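Local coordinates for protein peptidoglycan D,D-transpeptidase PbpA (Mycobacterium tuberculosis, PDB 3UN7) that probably cross-links peptidoglycan as a D,D-transpeptidase of the penicillin-binding family, building the mycobacterial cell wall and regulating cell length, at residues A[108-122]-A[141-153]. Residues are numbered along the deposited sequence; the frame is centred on the assembly and turned at random.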
ATOM      1  N   THR A 108      -6.414   2.421  13.307  1.00 27.78           N
ATOM      2  CA  THR A 108      -5.880   1.071  13.390  1.00 28.36           C
ATOM      3  C   THR A 108      -4.354   1.053  13.311  1.00 28.12           C
ATOM      4  O   THR A 108      -3.754  -0.018  13.352  1.00 27.79           O
ATOM      5  CB  THR A 108      -6.381   0.214  12.217  1.00 28.42           C
ATOM      6  OG1 THR A 108      -6.159   0.930  10.985  1.00 27.51           O
ATOM      7  CG2 THR A 108      -7.851  -0.078  12.357  1.00 30.73           C
ATOM      8  N   ILE A 109      -3.735   2.228  13.147  1.00 27.61           N
ATOM      9  CA  ILE A 109      -2.290   2.328  12.914  1.00 27.36           C
ATOM     10  C   ILE A 109      -1.535   1.851  14.145  1.00 28.23           C
ATOM     11  O   ILE A 109      -1.874   2.223  15.265  1.00 28.82           O
ATOM     12  CB  ILE A 109      -1.861   3.794  12.565  1.00 27.35           C
ATOM     13  CG1 ILE A 109      -2.492   4.261  11.240  1.00 25.83           C
ATOM     14  CG2 ILE A 109      -0.319   3.941  12.494  1.00 27.56           C
ATOM     15  CD1 ILE A 109      -1.954   3.574   9.992  1.00 24.07           C
ATOM     16  N   ASN A 110      -0.512   1.025  13.930  1.00 28.78           N
ATOM     17  CA  ASN A 110       0.411   0.659  14.999  1.00 29.12           C
ATOM     18  C   ASN A 110       1.632   1.580  14.864  1.00 28.61           C
ATOM     19  O   ASN A 110       2.345   1.485  13.877  1.00 28.21           O
ATOM     20  CB  ASN A 110       0.798  -0.829  14.873  1.00 29.46           C
ATOM     21  CG  ASN A 110       1.740  -1.294  15.976  1.00 32.52           C
ATOM     22  OD1 ASN A 110       2.609  -0.545  16.433  1.00 32.46           O
ATOM     23  ND2 ASN A 110       1.578  -2.547  16.399  1.00 35.24           N
ATOM     24  N   PRO A 111       1.848   2.490  15.834  1.00 29.32           N
ATOM     25  CA  PRO A 111       2.911   3.484  15.773  1.00 29.24           C
ATOM     26  C   PRO A 111       4.297   2.873  15.556  1.00 29.93           C
ATOM     27  O   PRO A 111       5.084   3.427  14.793  1.00 29.32           O
ATOM     28  CB  PRO A 111       2.821   4.161  17.147  1.00 30.33           C
ATOM     29  CG  PRO A 111       1.381   4.070  17.477  1.00 30.89           C
ATOM     30  CD  PRO A 111       1.049   2.660  17.062  1.00 29.59           C
ATOM     31  N   ARG A 112       4.570   1.734  16.198  1.00 30.48           N
ATOM     32  CA  ARG A 112       5.834   1.002  16.017  1.00 32.23           C
ATOM     33  C   ARG A 112       6.028   0.619  14.558  1.00 31.53           C
ATOM     34  O   ARG A 112       7.122   0.765  14.013  1.00 32.04           O
ATOM     35  CB  ARG A 112       5.871  -0.263  16.876  1.00 33.43           C
ATOM     36  CG  ARG A 112       5.771  -0.004  18.363  1.00 38.60           C
ATOM     37  CD  ARG A 112       5.966  -1.280  19.168  1.00 44.63           C
ATOM     38  NE  ARG A 112       7.336  -1.398  19.674  1.00 50.44           N
ATOM     39  CZ  ARG A 112       7.664  -1.525  20.961  1.00 53.56           C
ATOM     40  NH1 ARG A 112       6.722  -1.574  21.900  1.00 54.00           N
ATOM     41  NH2 ARG A 112       8.944  -1.618  21.311  1.00 55.47           N
ATOM     42  N   ILE A 113       4.957   0.159  13.917  1.00 30.15           N
ATOM     43  CA  ILE A 113       5.049  -0.264  12.526  1.00 29.71           C
ATOM     44  C   ILE A 113       5.194   0.958  11.606  1.00 29.28           C
ATOM     45  O   ILE A 113       6.083   0.997  10.767  1.00 29.06           O
ATOM     46  CB  ILE A 113       3.858  -1.166  12.118  1.00 29.36           C
ATOM     47  CG1 ILE A 113       3.735  -2.336  13.111  1.00 29.30           C
ATOM     48  CG2 ILE A 113       4.030  -1.719  10.677  1.00 27.83           C
ATOM     49  CD1 ILE A 113       2.529  -3.242  12.842  1.00 29.80           C
ATOM     50  N   GLN A 114       4.338   1.960  11.793  1.00 28.94           N
ATOM     51  CA  GLN A 114       4.409   3.202  11.013  1.00 28.47           C
ATOM     52  C   GLN A 114       5.819   3.825  11.083  1.00 28.75           C
ATOM     53  O   GLN A 114       6.383   4.211  10.056  1.00 28.45           O
ATOM     54  CB  GLN A 114       3.365   4.198  11.523  1.00 28.01           C
ATOM     55  CG  GLN A 114       3.302   5.492  10.721  1.00 27.95           C
ATOM     56  CD  GLN A 114       2.321   5.417   9.570  1.00 26.43           C
ATOM     57  OE1 GLN A 114       1.671   4.400   9.374  1.00 27.69           O
ATOM     58  NE2 GLN A 114       2.199   6.509   8.812  1.00 26.42           N
ATOM     59  N   GLN A 115       6.354   3.931  12.304  1.00 28.44           N
ATOM     60  CA  GLN A 115       7.675   4.502  12.550  1.00 29.52           C
ATOM     61  C   GLN A 115       8.775   3.686  11.879  1.00 30.02           C
ATOM     62  O   GLN A 115       9.664   4.267  11.262  1.00 30.21           O
ATOM     63  CB  GLN A 115       7.955   4.666  14.051  1.00 29.45           C
ATOM     64  CG  GLN A 115       9.170   5.567  14.384  1.00 31.87           C
ATOM     65  CD  GLN A 115       8.920   7.028  14.032  1.00 32.02           C
ATOM     66  OE1 GLN A 115       7.899   7.591  14.418  1.00 32.77           O
ATOM     67  NE2 GLN A 115       9.842   7.638  13.275  1.00 31.73           N
ATOM     68  N   ALA A 116       8.690   2.352  11.949  1.00 30.21           N
ATOM     69  CA  ALA A 116       9.668   1.498  11.266  1.00 30.69           C
ATOM     70  C   ALA A 116       9.629   1.670   9.752  1.00 30.74           C
ATOM     71  O   ALA A 116      10.665   1.729   9.109  1.00 30.57           O
ATOM     72  CB  ALA A 116       9.469   0.037  11.642  1.00 31.24           C
ATOM     73  N   GLY A 117       8.431   1.750   9.179  1.00 30.30           N
ATOM     74  CA  GLY A 117       8.308   1.943   7.733  1.00 29.49           C
ATOM     75  C   GLY A 117       8.903   3.278   7.333  1.00 30.05           C
ATOM     76  O   GLY A 117       9.705   3.359   6.396  1.00 30.02           O
ATOM     77  N   TRP A 118       8.493   4.327   8.047  1.00 29.66           N
ATOM     78  CA  TRP A 118       9.026   5.667   7.841  1.00 30.07           C
ATOM     79  C   TRP A 118      10.542   5.669   7.952  1.00 31.09           C
ATOM     80  O   TRP A 118      11.221   6.141   7.035  1.00 30.74           O
ATOM     81  CB  TRP A 118       8.447   6.680   8.845  1.00 30.06           C
ATOM     82  CG  TRP A 118       9.096   8.044   8.719  1.00 30.33           C
ATOM     83  CD1 TRP A 118      10.040   8.588   9.547  1.00 31.06           C
ATOM     84  CD2 TRP A 118       8.866   9.015   7.686  1.00 29.72           C
ATOM     85  NE1 TRP A 118      10.396   9.842   9.102  1.00 31.19           N
ATOM     86  CE2 TRP A 118       9.685  10.129   7.968  1.00 30.59           C
ATOM     87  CE3 TRP A 118       8.044   9.052   6.556  1.00 31.09           C
ATOM     88  CZ2 TRP A 118       9.711  11.268   7.154  1.00 32.00           C
ATOM     89  CZ3 TRP A 118       8.067  10.194   5.747  1.00 30.30           C
ATOM     90  CH2 TRP A 118       8.892  11.277   6.052  1.00 29.58           C
ATOM     91  N   ASP A 119      11.069   5.168   9.075  1.00 31.79           N
ATOM     92  CA  ASP A 119      12.514   5.196   9.301  1.00 32.64           C
ATOM     93  C   ASP A 119      13.235   4.453   8.185  1.00 33.24           C
ATOM     94  O   ASP A 119      14.248   4.931   7.663  1.00 33.86           O
ATOM     95  CB  ASP A 119      12.898   4.571  10.646  1.00 33.54           C
ATOM     96  CG  ASP A 119      12.489   5.414  11.843  1.00 34.65           C
ATOM     97  OD1 ASP A 119      12.156   6.607  11.661  1.00 33.31           O
ATOM     98  OD2 ASP A 119      12.524   4.872  12.978  1.00 34.89           O
ATOM     99  N   ALA A 120      12.727   3.274   7.828  1.00 32.57           N
ATOM    100  CA  ALA A 120      13.346   2.472   6.767  1.00 33.15           C
ATOM    101  C   ALA A 120      13.343   3.202   5.420  1.00 33.07           C
ATOM    102  O   ALA A 120      14.334   3.166   4.691  1.00 33.79           O
ATOM    103  CB  ALA A 120      12.677   1.122   6.647  1.00 32.75           C
ATOM    104  N   MET A 121      12.241   3.880   5.104  1.00 32.00           N
ATOM    105  CA  MET A 121      12.149   4.677   3.882  1.00 32.09           C
ATOM    106  C   MET A 121      13.113   5.864   3.905  1.00 32.93           C
ATOM    107  O   MET A 121      13.679   6.232   2.870  1.00 33.87           O
ATOM    108  CB  MET A 121      10.710   5.166   3.658  1.00 31.28           C
ATOM    109  CG  MET A 121       9.740   4.081   3.167  1.00 31.65           C
ATOM    110  SD  MET A 121      10.156   3.407   1.532  1.00 33.15           S
ATOM    111  CE  MET A 121       9.548   4.718   0.482  1.00 34.47           C
ATOM    112  N   GLN A 122      13.316   6.464   5.078  1.00 32.77           N
ATOM    113  CA  GLN A 122      14.224   7.615   5.174  1.00 33.59           C
ATOM    114  C   GLN A 122      15.711   7.255   5.009  1.00 35.35           C
ATOM    115  O   GLN A 122      16.506   8.094   4.622  1.00 34.86           O
ATOM    116  CB  GLN A 122      13.988   8.393   6.483  1.00 33.91           C
ATOM    117  CG  GLN A 122      12.556   8.940   6.592  1.00 31.22           C
ATOM    118  CD  GLN A 122      12.059   9.456   5.261  1.00 32.01           C
ATOM    119  OE1 GLN A 122      12.606  10.410   4.709  1.00 33.30           O
ATOM    120  NE2 GLN A 122      11.041   8.798   4.709  1.00 31.40           N
ATOM    121  N   GLY A 141      -8.199  -6.947   8.044  1.00 27.76           N
ATOM    122  CA  GLY A 141      -8.186  -5.746   7.198  1.00 27.49           C
ATOM    123  C   GLY A 141      -7.730  -4.446   7.858  1.00 26.91           C
ATOM    124  O   GLY A 141      -7.733  -3.385   7.227  1.00 26.78           O
ATOM    125  N   LYS A 142      -7.331  -4.505   9.126  1.00 26.87           N
ATOM    126  CA  LYS A 142      -6.763  -3.338   9.786  1.00 27.43           C
ATOM    127  C   LYS A 142      -5.581  -2.805   9.020  1.00 26.74           C
ATOM    128  O   LYS A 142      -4.704  -3.581   8.624  1.00 26.98           O
ATOM    129  CB  LYS A 142      -6.276  -3.675  11.190  1.00 27.41           C
ATOM    130  CG  LYS A 142      -7.332  -3.683  12.223  1.00 29.73           C
ATOM    131  CD  LYS A 142      -6.676  -3.752  13.589  1.00 34.40           C
ATOM    132  CE  LYS A 142      -7.572  -4.469  14.563  1.00 37.49           C
ATOM    133  NZ  LYS A 142      -6.969  -4.533  15.929  1.00 43.42           N
ATOM    134  N   ILE A 143      -5.557  -1.486   8.810  1.00 26.38           N
ATOM    135  CA  ILE A 143      -4.407  -0.825   8.161  1.00 26.17           C
ATOM    136  C   ILE A 143      -3.466  -0.459   9.303  1.00 26.56           C
ATOM    137  O   ILE A 143      -3.800   0.372  10.145  1.00 27.23           O
ATOM    138  CB  ILE A 143      -4.835   0.409   7.288  1.00 25.98           C
ATOM    139  CG1 ILE A 143      -5.627  -0.063   6.050  1.00 25.84           C
ATOM    140  CG2 ILE A 143      -3.616   1.246   6.850  1.00 25.50           C
ATOM    141  CD1 ILE A 143      -6.334   1.070   5.299  1.00 26.25           C
ATOM    142  N   LEU A 144      -2.320  -1.132   9.355  1.00 26.21           N
ATOM    143  CA  LEU A 144      -1.385  -1.011  10.475  1.00 26.68           C
ATOM    144  C   LEU A 144      -0.304   0.038  10.207  1.00 26.79           C
ATOM    145  O   LEU A 144       0.303   0.569  11.132  1.00 26.73           O
ATOM    146  CB  LEU A 144      -0.752  -2.379  10.798  1.00 26.93           C
ATOM    147  CG  LEU A 144      -1.696  -3.563  11.051  1.00 27.27           C
ATOM    148  CD1 LEU A 144      -0.916  -4.889  11.116  1.00 29.37           C
ATOM    149  CD2 LEU A 144      -2.500  -3.373  12.328  1.00 28.85           C
ATOM    150  N   ALA A 145      -0.085   0.340   8.932  1.00 25.87           N
ATOM    151  CA  ALA A 145       0.802   1.414   8.557  1.00 26.29           C
ATOM    152  C   ALA A 145       0.400   1.898   7.193  1.00 26.18           C
ATOM    153  O   ALA A 145      -0.011   1.111   6.329  1.00 25.87           O
ATOM    154  CB  ALA A 145       2.281   0.954   8.554  1.00 26.42           C
ATOM    155  N   LEU A 146       0.522   3.208   7.023  1.00 26.19           N
ATOM    156  CA  LEU A 146       0.253   3.879   5.773  1.00 26.63           C
ATOM    157  C   LEU A 146       1.313   4.966   5.678  1.00 26.13           C
ATOM    158  O   LEU A 146       1.167   6.033   6.259  1.00 27.01           O
ATOM    159  CB  LEU A 146      -1.156   4.473   5.797  1.00 26.27           C
ATOM    160  CG  LEU A 146      -1.835   4.797   4.470  1.00 27.77           C
ATOM    161  CD1 LEU A 146      -2.136   3.512   3.688  1.00 27.49           C
ATOM    162  CD2 LEU A 146      -3.137   5.587   4.742  1.00 27.72           C
ATOM    163  N   VAL A 147       2.407   4.647   5.004  1.00 26.03           N
ATOM    164  CA  VAL A 147       3.581   5.520   4.927  1.00 26.10           C
ATOM    165  C   VAL A 147       3.756   6.052   3.515  1.00 26.28           C
ATOM    166  O   VAL A 147       3.634   5.309   2.550  1.00 26.08           O
ATOM    167  CB  VAL A 147       4.860   4.801   5.393  1.00 26.45           C
ATOM    168  CG1 VAL A 147       6.082   5.711   5.234  1.00 25.92           C
ATOM    169  CG2 VAL A 147       4.729   4.381   6.867  1.00 27.01           C
ATOM    170  N   SER A 148       4.019   7.350   3.399  1.00 27.30           N
ATOM    171  CA  SER A 148       4.320   7.959   2.100  1.00 27.72           C
ATOM    172  C   SER A 148       5.570   8.818   2.263  1.00 28.68           C
ATOM    173  O   SER A 148       5.784   9.414   3.326  1.00 28.68           O
ATOM    174  CB  SER A 148       3.124   8.781   1.593  1.00 27.62           C
ATOM    175  OG  SER A 148       3.299   9.150   0.230  1.00 29.00           O
ATOM    176  N   SER A 149       6.410   8.857   1.231  1.00 29.26           N
ATOM    177  CA  SER A 149       7.686   9.566   1.305  1.00 29.94           C
ATOM    178  C   SER A 149       7.995  10.172  -0.077  1.00 30.33           C
ATOM    179  O   SER A 149       7.786   9.511  -1.097  1.00 30.41           O
ATOM    180  CB  SER A 149       8.788   8.601   1.761  1.00 30.66           C
ATOM    181  OG  SER A 149      10.040   9.240   1.938  1.00 32.21           O
ATOM    182  N   PRO A 150       8.434  11.446  -0.130  1.00 30.52           N
ATOM    183  CA  PRO A 150       8.623  12.386   0.978  1.00 30.61           C
ATOM    184  C   PRO A 150       7.262  12.745   1.574  1.00 29.66           C
ATOM    185  O   PRO A 150       6.235  12.486   0.952  1.00 28.72           O
ATOM    186  CB  PRO A 150       9.256  13.616   0.300  1.00 31.49           C
ATOM    187  CG  PRO A 150       8.791  13.540  -1.135  1.00 32.30           C
ATOM    188  CD  PRO A 150       8.774  12.056  -1.433  1.00 31.40           C
ATOM    189  N   SER A 151       7.257  13.310   2.776  1.00 30.53           N
ATOM    190  CA  SER A 151       6.020  13.772   3.392  1.00 30.17           C
ATOM    191  C   SER A 151       6.184  15.256   3.704  1.00 30.75           C
ATOM    192  O   SER A 151       7.137  15.878   3.244  1.00 32.43           O
ATOM    193  CB  SER A 151       5.712  12.956   4.642  1.00 30.44           C
ATOM    194  OG  SER A 151       4.371  13.153   5.063  1.00 28.97           O
ATOM    195  N   TYR A 152       5.260  15.824   4.469  1.00 29.97           N
ATOM    196  CA  TYR A 152       5.260  17.250   4.764  1.00 29.89           C
ATOM    197  C   TYR A 152       4.821  17.440   6.207  1.00 29.33           C
ATOM    198  O   TYR A 152       4.342  16.503   6.841  1.00 28.78           O
ATOM    199  CB  TYR A 152       4.297  17.990   3.830  1.00 29.72           C
ATOM    200  CG  TYR A 152       2.856  17.677   4.106  1.00 29.25           C
ATOM    201  CD1 TYR A 152       2.067  18.547   4.873  1.00 28.34           C
ATOM    202  CD2 TYR A 152       2.280  16.492   3.645  1.00 28.37           C
ATOM    203  CE1 TYR A 152       0.747  18.243   5.171  1.00 27.92           C
ATOM    204  CE2 TYR A 152       0.958  16.187   3.931  1.00 29.46           C
ATOM    205  CZ  TYR A 152       0.202  17.062   4.698  1.00 28.15           C
ATOM    206  OH  TYR A 152      -1.113  16.762   4.965  1.00 29.47           O
ATOM    207  N   ASP A 153       4.945  18.659   6.702  1.00 28.91           N
ATOM    208  CA  ASP A 153       4.592  18.951   8.088  1.00 28.84           C
ATOM    209  C   ASP A 153       3.220  19.648   8.162  1.00 27.82           C
ATOM    210  O   ASP A 153       3.118  20.830   7.857  1.00 28.14           O
ATOM    211  CB  ASP A 153       5.700  19.816   8.697  1.00 29.65           C
ATOM    212  CG  ASP A 153       5.426  20.206  10.130  1.00 31.19           C
ATOM    213  OD1 ASP A 153       4.389  19.801  10.689  1.00 29.86           O
ATOM    214  OD2 ASP A 153       6.283  20.912  10.709  1.00 34.26           O
TER
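In the transpeptidase fold, helix 111-122 lies along strand 143-149, an edge strand of the five-stranded antiparallel sheet; their axes run in the same direction, 28° apart, and come within 6.8 Å. At the outer edge of this strand, the Gln114 amide pairs with the backbone of Leu146 much as a neighbouring strand would. Its OE1 accepts from Leu146 N at 2.9 Å in a nearly straight bond, while NE2 gives a hydrogen to Leu146 O at 2.8 Å, approaching from above the carbonyl plane. CG sits trans to the helix backbone N (chi1 -176°) and the bend at chi2 (90°) turns the amide onto the strand. A further bond from NE2 to Val54 O helps fix which way round the amide lies.

At the start of the helix the loop is tied down too: Thr108 OG1, also within hydrogen-bonding distance of Tyr337 O, donates to Ile143 O at 2.6 Å, and Asn110 N to Leu144 O at 2.9 Å. In the first helical turn, Ile113 sets CG2 against Ala145 CB and CD1 against Leu144 CB. Gly117, with no side chain facing the strand, lets the helix come close to Val147, whose CG2 lies 3.6 Å from Gln114 O while CG1 touches Trp118 CA. The indole meets Ser148 O at its edge, in the ring plane, with CZ3 3.4 Å from that oxygen. Gln122 NE2 lies over one indole face, offset toward the rim, and donates to Ser149 OG at 3.0 Å, an oxygen also hydrogen-bonded to Cys129 O.

Leu144 and Ala145 both face Ala135, making a classic beta bulge in the pairing with strand 131-136. Ala116 and Ile113 pack on helix 446-458, while helix 52-59 meets Gln114 through Tyr55 and Ser151 through Ala56.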